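Local coordinates for protein cellulase IBT99 (Metagenomes, PDB 6WBT) that probably hydrolyses 6-phospho-alpha-glucosides as a family 4 glycosidase, binding NAD, a manganese ion and glucose 6-phosphate, at residues Val213-Thr216 against Asp217-Glu221; Gly227-Glu231 against Ala232-Asp236; Lys327-Glu330 against Ser331-Asp335; Lys426-Asp429 against Asp430-Ala434. All coordinates share one frame; numbering follows the deposited sequence.

Interaction 1. Residues Val213-Thr216 against Asp217-Glu221; sequences VDVT and DKLKE
L219 turns back over the carbonyl of V215 because its CG stands anti to its own carbonyl carbon (chi1 -83°), which puts CG 3.4 Å from V215 O. K220 takes the less usual position for a helical side chain, CG lying between backbone N and carbonyl carbon (chi1 62°), and the start of its chain therefore runs across the T216 carbonyl, with K220 CD 3.2 Å from T216 O. The same two carbonyls accept the first bonds of the helix: L219 N meets V215 O at 3.0 Å, and K220 N approaches T216 O at 3.0 Å almost head-on. On the apolar side, V215 CG2 rests obliquely against L219 CD1 at 4.2 Å, and L219 continues the packing onto V208, M181 and L262. The polar side is organised by D214. Its OD1 accepts a straight bond (168°) from T216 N at 2.8 Å and also takes a proton from a water 2.7 Å from D214 OD1, which in turn accepts from D217 N. One amide N-H thus meets the carboxylate directly and a second through the bridging water, which would probably favour its charged form. Farther out, T216 OG1 bonds V208 N, while K220 NZ reaches the carbonyl oxygens of T259 and D260. With an alanine in place of K220, those two carbonyls would probably lose their ammonium partner. The arrangement is an Asx turn, with V215 as N-cap, by which strand 213-214 passes into helix 216-226.

Interaction 2. Residues Gly227-Glu231 against Ala232-Asp236; sequences GYVSE and ASMND
The loop joining helix 216-226 to helix 242-249 bends at S230 and S233, whose side chains and backbones are paired across a single turn. S233 OG is the focus. It accepts a weak bond from S230 N at 3.1 Å and also bonds the carboxylate of E183 on helix 173-184. The S230 hydroxyl lies close by, set between its own backbone N and carbonyl carbon (chi1 64°), but the bond modelled from S230 OG to S233 OG, at 2.5 Å, is too short to be trusted and remains doubtful. Several polar groups therefore gather round one buried oxygen. The backbone follows suit: S233 N bonds S230 O weakly at 3.1 Å, and the helical angles of E231 and A232 between them make this a type I beta turn. Chain reversal brings a second, apolar pair together. V229 and M234, a selenomethionine, cross at about a right angle, with CE of M234 3.6 Å from V229 CG1 and SE of M234 4.0 Å from V229 CG1. A bend at chi2 (-61°) folds the M234 chain back toward the valine, and its CG passes 3.6 Å from S230 O. V229 also leans on F248 and L239, and its carbonyl oxygen bonds NE2 of H222; Y228 lies against I177 and R180, with its hydroxyl on the carbonyl oxygen of P263.

Interaction 3. Residues Lys327-Glu330 against Ser331-Asp335; sequences KVVE and SLIHD
K327-E330 and S331-H334 are consecutive parts of helix 321-334, tied by four successive backbone bonds in which each amide reaches the carbonyl four residues back. The first, S331 N to K327 O, measures 2.9 Å. The fourth, H334 N to E330 O, is longer at 3.2 Å but the straightest (170°); between them L332 N bonds V328 O and I333 N bonds V329 O. L332 N and I333 N each add a weak bond one residue closer, to V329 O and E330 O, and D335 has positive phi. On this frame the side chains pair one turn apart. V328 and L332 run side by side in the same direction, with CG1 of V328 4.2 Å from CD1 of L332. V329 and I333 instead cross at a slant: I333 CG1, anti to its own carbonyl carbon (chi1 -58°), leads CD1 back to within 3.8 Å of V329 CG1 and alongside the V329 carbonyl. S331 and K327 have their polar partners outside the two segments: S331 OG bonds V365 O and S338 N, whereas K327 forms a salt bridge with E336. The apolar ridge of V328, V329 and L332 lies on V145 of strand 143-146, and V329, L332 and I333 also touch Y81 of strand 81-84. Without CG1 and CD1, as with an alanine at I333, the V329 methyl and Y81 would probably lose part of their cover. This is the packing of a helix against the parallel strands of a Rossmann-type sheet.

Interaction 4. Residues Lys426-Asp429 against Asp430-Ala434; sequences KLLD and DMIEA
D430 turns its carboxylate back along the helix toward K426 (chi1 -90°, well off staggered), until OD2 stands 2.9 Å from K426 O, a pair of acceptors with no bond between them. The D430 amide reaches that same carbonyl oxygen in a backbone bond of 3.3 Å, approaching from above the carbonyl plane, 44° out of it. The neighbouring side chains make looser pairs. M431, a selenomethionine bent at chi2, lays CG over L427 O at 3.1 Å and brings its CE to 4.3 Å from L427 CD2; both chains lean on I100 of helix 90-103. One residue on, I432 carries CG1 over L428 O, while its CD1 only grazes L428 CD1 at 4.4 Å. L428 also packs on A408, L409 and F412, and the D429 carboxylate alongside bonds the hydroxyl of Y405. Helix 421-434 thus packs on helices 90-103 and 114-136 through L427 and M431, and on helix 405-414 through L428. At D430, the carboxylate finds its hydrogen-bond donor outside the helix: OD2 bonds H104 NE2, which probably holds the group turned this way.

Overall arrangement
The four contacts follow one another along the chain, and none of them touches another. Interactions 1 and 2 are the nearest pair, about 17 Å between centres and about 6 Å between nearest atoms, and they share a support: helix 173-184, which meets L219 in the first and S230 in the second. That helix begins at M173, part of the sugar-phosphate pocket; Y228 of interaction 2 has its side chain about 12 Å from the glucose 6-phosphate and about 14 Å from the manganese ion. The side chain of V328 in interaction 3 is about 11 Å from NAD, without touching it. Interaction 4 stands apart, about 42 Å between centres from interaction 3, on the opposite side of the chain's centre.

Interaction 1. Residues Val213-Thr216 against Asp217-Glu221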
loop_
_atom_site.group_PDB
_atom_site.type_symbol
_atom_site.label_atom_id
_atom_site.label_comp_id
_atom_site.label_asym_id
_atom_site.label_seq_id
_atom_site.Cartn_x
_atom_site.Cartn_y
_atom_site.Cartn_z
ATOM N N VAL A 213 -28.790 -10.410 -17.562
ATOM C CA VAL A 213 -28.765 -11.739 -16.962
ATOM C C VAL A 213 -27.363 -12.317 -17.107
ATOM O O VAL A 213 -26.820 -12.385 -18.214
ATOM C CB VAL A 213 -29.815 -12.657 -17.602
ATOM C CG1 VAL A 213 -29.734 -14.053 -17.005
ATOM C CG2 VAL A 213 -31.206 -12.076 -17.408
ATOM N N ASP A 214 -26.772 -12.725 -15.984
ATOM C CA ASP A 214 -25.429 -13.295 -15.999
ATOM C C ASP A 214 -25.419 -14.575 -16.824
ATOM O O ASP A 214 -26.201 -15.496 -16.568
ATOM C CB ASP A 214 -24.955 -13.567 -14.570
ATOM C CG ASP A 214 -23.465 -13.882 -14.489
ATOM O OD1 ASP A 214 -22.980 -14.729 -15.269
ATOM O OD2 ASP A 214 -22.776 -13.279 -13.642
ATOM N N VAL A 215 -24.536 -14.624 -17.816
ATOM C CA VAL A 215 -24.411 -15.761 -18.717
ATOM C C VAL A 215 -22.986 -16.308 -18.727
ATOM O O VAL A 215 -22.579 -16.963 -19.680
ATOM C CB VAL A 215 -24.871 -15.390 -20.139
ATOM C CG1 VAL A 215 -26.382 -15.212 -20.181
ATOM C CG2 VAL A 215 -24.172 -14.122 -20.598
ATOM N N THR A 216 -22.220 -16.042 -17.666
ATOM C CA THR A 216 -20.826 -16.476 -17.628
ATOM C C THR A 216 -20.725 -17.996 -17.576
ATOM O O THR A 216 -19.941 -18.601 -18.317
ATOM C CB THR A 216 -20.114 -15.849 -16.429
ATOM O OG1 THR A 216 -20.359 -14.438 -16.411
ATOM C CG2 THR A 216 -18.614 -16.095 -16.514
ATOM N N ASP A 217 -21.517 -18.631 -16.706
ATOM C CA ASP A 217 -21.465 -20.085 -16.581
ATOM C C ASP A 217 -21.891 -20.772 -17.872
ATOM O O ASP A 217 -21.357 -21.830 -18.226
ATOM C CB ASP A 217 -22.342 -20.545 -15.415
ATOM C CG ASP A 217 -21.659 -20.380 -14.071
ATOM O OD1 ASP A 217 -20.471 -19.995 -14.049
ATOM O OD2 ASP A 217 -22.310 -20.640 -13.037
ATOM N N LYS A 218 -22.849 -20.185 -18.592
ATOM C CA LYS A 218 -23.283 -20.777 -19.852
ATOM C C LYS A 218 -22.224 -20.608 -20.935
ATOM O O LYS A 218 -22.035 -21.498 -21.772
ATOM C CB LYS A 218 -24.606 -20.155 -20.298
ATOM C CG LYS A 218 -25.294 -20.906 -21.427
ATOM C CD LYS A 218 -26.434 -20.092 -22.021
ATOM C CE LYS A 218 -27.366 -19.563 -20.943
ATOM N NZ LYS A 218 -27.978 -20.662 -20.147
ATOM N N LEU A 219 -21.524 -19.471 -20.934
ATOM C CA LEU A 219 -20.498 -19.231 -21.943
ATOM C C LEU A 219 -19.296 -20.145 -21.739
ATOM O O LEU A 219 -18.812 -20.769 -22.690
ATOM C CB LEU A 219 -20.072 -17.764 -21.918
ATOM C CG LEU A 219 -20.970 -16.816 -22.712
ATOM C CD1 LEU A 219 -20.629 -15.373 -22.405
ATOM C CD2 LEU A 219 -20.831 -17.096 -24.200
ATOM N N LYS A 220 -18.803 -20.241 -20.502
ATOM C CA LYS A 220 -17.652 -21.097 -20.239
ATOM C C LYS A 220 -17.973 -22.572 -20.451
ATOM O O LYS A 220 -17.050 -23.375 -20.608
ATOM C CB LYS A 220 -17.127 -20.857 -18.821
ATOM C CG LYS A 220 -18.113 -21.170 -17.709
ATOM C CD LYS A 220 -17.876 -20.274 -16.498
ATOM C CE LYS A 220 -16.423 -20.290 -16.055
ATOM N NZ LYS A 220 -16.199 -19.406 -14.877
ATOM N N GLU A 221 -19.255 -22.941 -20.467
ATOM C CA GLU A 221 -19.625 -24.301 -20.847
ATOM C C GLU A 221 -19.347 -24.549 -22.325
ATOM O O GLU A 221 -18.902 -25.638 -22.708
ATOM C CB GLU A 221 -21.100 -24.552 -20.534
ATOM C CG GLU A 221 -21.564 -25.959 -20.870
ATOM C CD GLU A 221 -23.007 -26.005 -21.330
ATOM O OE1 GLU A 221 -23.534 -24.954 -21.750
ATOM O OE2 GLU A 221 -23.613 -27.095 -21.272
HETATM O O HOH W 1 -23.416 -17.415 -15.044
#

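Interaction 2. Residues Gly227-Glu231 against Ala232-Asp236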
loop_
_atom_site.group_PDB
_atom_site.type_symbol
_atom_site.label_atom_id
_atom_site.label_comp_id
_atom_site.label_asym_id
_atom_site.label_seq_id
_atom_site.Cartn_x
_atom_site.Cartn_y
_atom_site.Cartn_z
ATOM N N GLY A 227 -14.233 -23.506 -27.677
ATOM C CA GLY A 227 -13.589 -22.210 -27.710
ATOM C C GLY A 227 -14.599 -21.106 -27.986
ATOM O O GLY A 227 -15.807 -21.250 -27.777
ATOM N N TYR A 228 -14.078 -19.983 -28.473
ATOM C CA TYR A 228 -14.904 -18.845 -28.853
ATOM C C TYR A 228 -15.519 -18.997 -30.239
ATOM O O TYR A 228 -15.950 -17.998 -30.827
ATOM C CB TYR A 228 -14.084 -17.555 -28.779
ATOM C CG TYR A 228 -13.769 -17.111 -27.369
ATOM C CD1 TYR A 228 -14.742 -17.141 -26.378
ATOM C CD2 TYR A 228 -12.499 -16.667 -27.026
ATOM C CE1 TYR A 228 -14.460 -16.735 -25.087
ATOM C CE2 TYR A 228 -12.206 -16.261 -25.738
ATOM C CZ TYR A 228 -13.190 -16.297 -24.772
ATOM O OH TYR A 228 -12.905 -15.894 -23.488
ATOM N N VAL A 229 -15.572 -20.215 -30.770
ATOM C CA VAL A 229 -16.094 -20.485 -32.103
ATOM C C VAL A 229 -17.446 -21.171 -31.970
ATOM O O VAL A 229 -17.569 -22.190 -31.280
ATOM C CB VAL A 229 -15.123 -21.348 -32.926
ATOM C CG1 VAL A 229 -15.831 -21.939 -34.132
ATOM C CG2 VAL A 229 -13.928 -20.521 -33.370
ATOM N N SER A 230 -18.455 -20.609 -32.626
ATOM C CA SER A 230 -19.767 -21.223 -32.749
ATOM C C SER A 230 -20.059 -21.483 -34.221
ATOM O O SER A 230 -19.312 -21.066 -35.112
ATOM C CB SER A 230 -20.857 -20.336 -32.134
ATOM O OG SER A 230 -20.964 -19.105 -32.828
ATOM N N GLU A 231 -21.161 -22.188 -34.475
ATOM C CA GLU A 231 -21.564 -22.450 -35.851
ATOM C C GLU A 231 -22.081 -21.196 -36.543
ATOM O O GLU A 231 -22.018 -21.113 -37.774
ATOM C CB GLU A 231 -22.616 -23.558 -35.888
ATOM C CG GLU A 231 -22.138 -24.866 -35.276
ATOM C CD GLU A 231 -20.878 -25.396 -35.938
ATOM O OE1 GLU A 231 -20.982 -25.978 -37.039
ATOM O OE2 GLU A 231 -19.784 -25.223 -35.362
ATOM N N ALA A 232 -22.586 -20.223 -35.784
ATOM C CA ALA A 232 -22.928 -18.926 -36.351
ATOM C C ALA A 232 -21.714 -18.021 -36.494
ATOM O O ALA A 232 -21.767 -17.046 -37.253
ATOM C CB ALA A 232 -23.991 -18.234 -35.496
ATOM N N SER A 233 -20.625 -18.319 -35.780
ATOM C CA SER A 233 -19.404 -17.535 -35.923
ATOM C C SER A 233 -18.752 -17.760 -37.279
ATOM O O SER A 233 -18.071 -16.865 -37.795
ATOM C CB SER A 233 -18.424 -17.882 -34.802
ATOM O OG SER A 233 -19.026 -17.720 -33.529
HETATM N N MSE A 234 -18.950 -18.934 -37.870
HETATM C CA MSE A 234 -18.352 -19.267 -39.159
HETATM C C MSE A 234 -18.932 -18.420 -40.289
HETATM O O MSE A 234 -18.290 -18.230 -41.322
HETATM C CB MSE A 234 -18.555 -20.750 -39.472
HETATM C CG MSE A 234 -18.024 -21.704 -38.412
HETATM SE SE MSE A 234 -16.103 -21.543 -38.126
HETATM C CE MSE A 234 -15.751 -23.339 -37.453
ATOM N N ASN A 235 -20.150 -17.915 -40.087
ATOM C CA ASN A 235 -20.829 -17.150 -41.126
ATOM C C ASN A 235 -20.295 -15.731 -41.269
ATOM O O ASN A 235 -20.449 -15.135 -42.341
ATOM C CB ASN A 235 -22.334 -17.106 -40.851
ATOM C CG ASN A 235 -23.018 -18.430 -41.139
ATOM O OD1 ASN A 235 -22.567 -19.203 -41.984
ATOM N ND2 ASN A 235 -24.115 -18.694 -40.440
ATOM N N ASP A 236 -19.679 -15.174 -40.229
ATOM C CA ASP A 236 -19.156 -13.819 -40.311
ATOM C C ASP A 236 -17.851 -13.796 -41.105
ATOM O O ASP A 236 -17.350 -14.825 -41.568
ATOM C CB ASP A 236 -18.965 -13.232 -38.914
ATOM C CG ASP A 236 -20.192 -12.489 -38.422
ATOM O OD1 ASP A 236 -21.026 -13.105 -37.727
ATOM O OD2 ASP A 236 -20.327 -11.290 -38.744
#

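Interaction 3. Residues Lys327-Glu330 against Ser331-Asp335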
loop_
_atom_site.group_PDB
_atom_site.type_symbol
_atom_site.label_atom_id
_atom_site.label_comp_id
_atom_site.label_asym_id
_atom_site.label_seq_id
_atom_site.Cartn_x
_atom_site.Cartn_y
_atom_site.Cartn_z
ATOM N N LYS A 327 -17.837 4.887 -31.274
ATOM C CA LYS A 327 -18.644 5.022 -30.064
ATOM C C LYS A 327 -17.890 5.759 -28.964
ATOM O O LYS A 327 -18.500 6.493 -28.178
ATOM C CB LYS A 327 -19.090 3.640 -29.581
ATOM C CG LYS A 327 -19.888 3.650 -28.285
ATOM C CD LYS A 327 -21.109 4.551 -28.390
ATOM C CE LYS A 327 -21.831 4.657 -27.057
ATOM N NZ LYS A 327 -22.925 5.666 -27.092
ATOM N N VAL A 328 -16.568 5.588 -28.896
ATOM C CA VAL A 328 -15.779 6.276 -27.878
ATOM C C VAL A 328 -15.741 7.776 -28.155
ATOM O O VAL A 328 -16.012 8.591 -27.266
ATOM C CB VAL A 328 -14.364 5.675 -27.802
ATOM C CG1 VAL A 328 -13.461 6.559 -26.965
ATOM C CG2 VAL A 328 -14.417 4.265 -27.221
ATOM N N VAL A 329 -15.401 8.161 -29.389
ATOM C CA VAL A 329 -15.396 9.576 -29.758
ATOM C C VAL A 329 -16.775 10.182 -29.557
ATOM O O VAL A 329 -16.914 11.293 -29.030
ATOM C CB VAL A 329 -14.927 9.756 -31.213
ATOM C CG1 VAL A 329 -14.898 11.235 -31.577
ATOM C CG2 VAL A 329 -13.579 9.099 -31.441
ATOM N N GLU A 330 -17.817 9.467 -29.987
ATOM C CA GLU A 330 -19.179 9.960 -29.825
ATOM C C GLU A 330 -19.514 10.173 -28.355
ATOM O O GLU A 330 -20.179 11.151 -27.995
ATOM C CB GLU A 330 -20.158 8.983 -30.472
ATOM C CG GLU A 330 -21.613 9.382 -30.358
ATOM C CD GLU A 330 -22.544 8.335 -30.933
ATOM O OE1 GLU A 330 -22.116 7.586 -31.836
ATOM O OE2 GLU A 330 -23.703 8.256 -30.478
ATOM N N SER A 331 -19.052 9.271 -27.486
ATOM C CA SER A 331 -19.279 9.440 -26.057
ATOM C C SER A 331 -18.445 10.574 -25.476
ATOM O O SER A 331 -18.821 11.136 -24.443
ATOM C CB SER A 331 -18.983 8.136 -25.316
ATOM O OG SER A 331 -19.335 8.239 -23.947
ATOM N N LEU A 332 -17.324 10.920 -26.115
ATOM C CA LEU A 332 -16.543 12.079 -25.701
ATOM C C LEU A 332 -17.206 13.388 -26.109
ATOM O O LEU A 332 -17.029 14.408 -25.432
ATOM C CB LEU A 332 -15.135 12.006 -26.296
ATOM C CG LEU A 332 -14.187 10.922 -25.781
ATOM C CD1 LEU A 332 -13.024 10.728 -26.740
ATOM C CD2 LEU A 332 -13.675 11.283 -24.399
ATOM N N ILE A 333 -17.967 13.380 -27.203
ATOM C CA ILE A 333 -18.592 14.604 -27.694
ATOM C C ILE A 333 -19.831 14.945 -26.875
ATOM O O ILE A 333 -19.993 16.078 -26.407
ATOM C CB ILE A 333 -18.930 14.466 -29.190
ATOM C CG1 ILE A 333 -17.671 14.152 -29.995
ATOM C CG2 ILE A 333 -19.584 15.737 -29.710
ATOM C CD1 ILE A 333 -17.951 13.542 -31.347
ATOM N N HIS A 334 -20.721 13.972 -26.688
ATOM C CA HIS A 334 -22.009 14.205 -26.047
ATOM C C HIS A 334 -22.050 13.764 -24.591
ATOM O O HIS A 334 -23.116 13.843 -23.972
ATOM C CB HIS A 334 -23.118 13.495 -26.828
ATOM C CG HIS A 334 -23.375 14.081 -28.179
ATOM N ND1 HIS A 334 -24.204 13.485 -29.105
ATOM C CD2 HIS A 334 -22.915 15.214 -28.761
ATOM C CE1 HIS A 334 -24.242 14.224 -30.199
ATOM N NE2 HIS A 334 -23.469 15.279 -30.017
ATOM N N ASP A 335 -20.928 13.306 -24.031
ATOM C CA ASP A 335 -20.864 12.867 -22.636
ATOM C C ASP A 335 -21.895 11.769 -22.366
ATOM O O ASP A 335 -22.702 11.849 -21.438
ATOM C CB ASP A 335 -21.044 14.053 -21.684
ATOM C CG ASP A 335 -20.771 13.694 -20.237
ATOM O OD1 ASP A 335 -19.642 13.255 -19.936
ATOM O OD2 ASP A 335 -21.684 13.855 -19.401
#

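Interaction 4. Residues Lys426-Asp429 against Asp430-Ala434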
loop_
_atom_site.group_PDB
_atom_site.type_symbol
_atom_site.label_atom_id
_atom_site.label_comp_id
_atom_site.label_asym_id
_atom_site.label_seq_id
_atom_site.Cartn_x
_atom_site.Cartn_y
_atom_site.Cartn_z
ATOM N N LYS A 426 20.449 -12.833 -27.657
ATOM C CA LYS A 426 20.549 -13.090 -29.090
ATOM C C LYS A 426 19.363 -12.507 -29.846
ATOM O O LYS A 426 19.511 -12.067 -30.992
ATOM C CB LYS A 426 20.664 -14.594 -29.343
ATOM C CG LYS A 426 21.999 -15.185 -28.917
ATOM C CD LYS A 426 21.880 -16.667 -28.593
ATOM C CE LYS A 426 21.350 -17.463 -29.774
ATOM N NZ LYS A 426 21.226 -18.908 -29.437
ATOM N N LEU A 427 18.182 -12.491 -29.224
ATOM C CA LEU A 427 17.025 -11.860 -29.847
ATOM C C LEU A 427 17.116 -10.341 -29.780
ATOM O O LEU A 427 16.766 -9.655 -30.747
ATOM C CB LEU A 427 15.738 -12.348 -29.183
ATOM C CG LEU A 427 15.022 -13.503 -29.888
ATOM C CD1 LEU A 427 13.954 -14.099 -28.991
ATOM C CD2 LEU A 427 14.415 -13.023 -31.196
ATOM N N LEU A 428 17.588 -9.799 -28.654
ATOM C CA LEU A 428 17.700 -8.350 -28.519
ATOM C C LEU A 428 18.686 -7.779 -29.529
ATOM O O LEU A 428 18.372 -6.824 -30.249
ATOM C CB LEU A 428 18.117 -7.983 -27.095
ATOM C CG LEU A 428 18.335 -6.495 -26.815
ATOM C CD1 LEU A 428 17.055 -5.709 -27.053
ATOM C CD2 LEU A 428 18.843 -6.283 -25.398
ATOM N N ASP A 429 19.889 -8.358 -29.600
ATOM C CA ASP A 429 20.888 -7.878 -30.550
ATOM C C ASP A 429 20.412 -8.025 -31.989
ATOM O O ASP A 429 20.778 -7.214 -32.848
ATOM C CB ASP A 429 22.208 -8.621 -30.347
ATOM C CG ASP A 429 22.873 -8.278 -29.028
ATOM O OD1 ASP A 429 22.641 -7.163 -28.517
ATOM O OD2 ASP A 429 23.631 -9.122 -28.504
ATOM N N ASP A 430 19.601 -9.047 -32.273
ATOM C CA ASP A 430 19.015 -9.172 -33.603
ATOM C C ASP A 430 18.023 -8.051 -33.885
ATOM O O ASP A 430 17.874 -7.633 -35.039
ATOM C CB ASP A 430 18.334 -10.532 -33.755
ATOM C CG ASP A 430 19.270 -11.595 -34.294
ATOM O OD1 ASP A 430 20.054 -11.285 -35.215
ATOM O OD2 ASP A 430 19.222 -12.739 -33.798
HETATM N N MSE A 431 17.345 -7.554 -32.856
HETATM C CA MSE A 431 16.386 -6.470 -33.026
HETATM C C MSE A 431 17.086 -5.118 -33.098
HETATM O O MSE A 431 16.557 -4.169 -33.675
HETATM C CB MSE A 431 15.364 -6.474 -31.888
HETATM C CG MSE A 431 14.531 -7.742 -31.807
HETATM SE SE MSE A 431 13.563 -8.123 -33.456
HETATM C CE MSE A 431 12.438 -9.581 -32.816
ATOM N N ILE A 432 18.279 -5.034 -32.502
ATOM C CA ILE A 432 19.054 -3.797 -32.569
ATOM C C ILE A 432 19.442 -3.493 -34.010
ATOM O O ILE A 432 19.329 -2.351 -34.473
ATOM C CB ILE A 432 20.294 -3.890 -31.659
ATOM C CG1 ILE A 432 19.881 -4.071 -30.196
ATOM C CG2 ILE A 432 21.161 -2.649 -31.809
ATOM C CD1 ILE A 432 19.195 -2.866 -29.601
ATOM N N GLU A 433 19.895 -4.510 -34.744
ATOM C CA GLU A 433 20.306 -4.320 -36.130
ATOM C C GLU A 433 19.111 -4.149 -37.061
ATOM O O GLU A 433 19.129 -3.281 -37.941
ATOM C CB GLU A 433 21.171 -5.500 -36.585
ATOM C CG GLU A 433 22.645 -5.358 -36.243
ATOM C CD GLU A 433 23.337 -4.309 -37.090
ATOM O OE1 GLU A 433 22.831 -4.005 -38.191
ATOM O OE2 GLU A 433 24.383 -3.784 -36.655
ATOM N N ALA A 434 18.068 -4.965 -36.887
ATOM C CA ALA A 434 16.914 -4.896 -37.775
ATOM C C ALA A 434 16.130 -3.599 -37.615
ATOM O O ALA A 434 15.372 -3.235 -38.520
ATOM C CB ALA A 434 15.992 -6.090 -37.535
#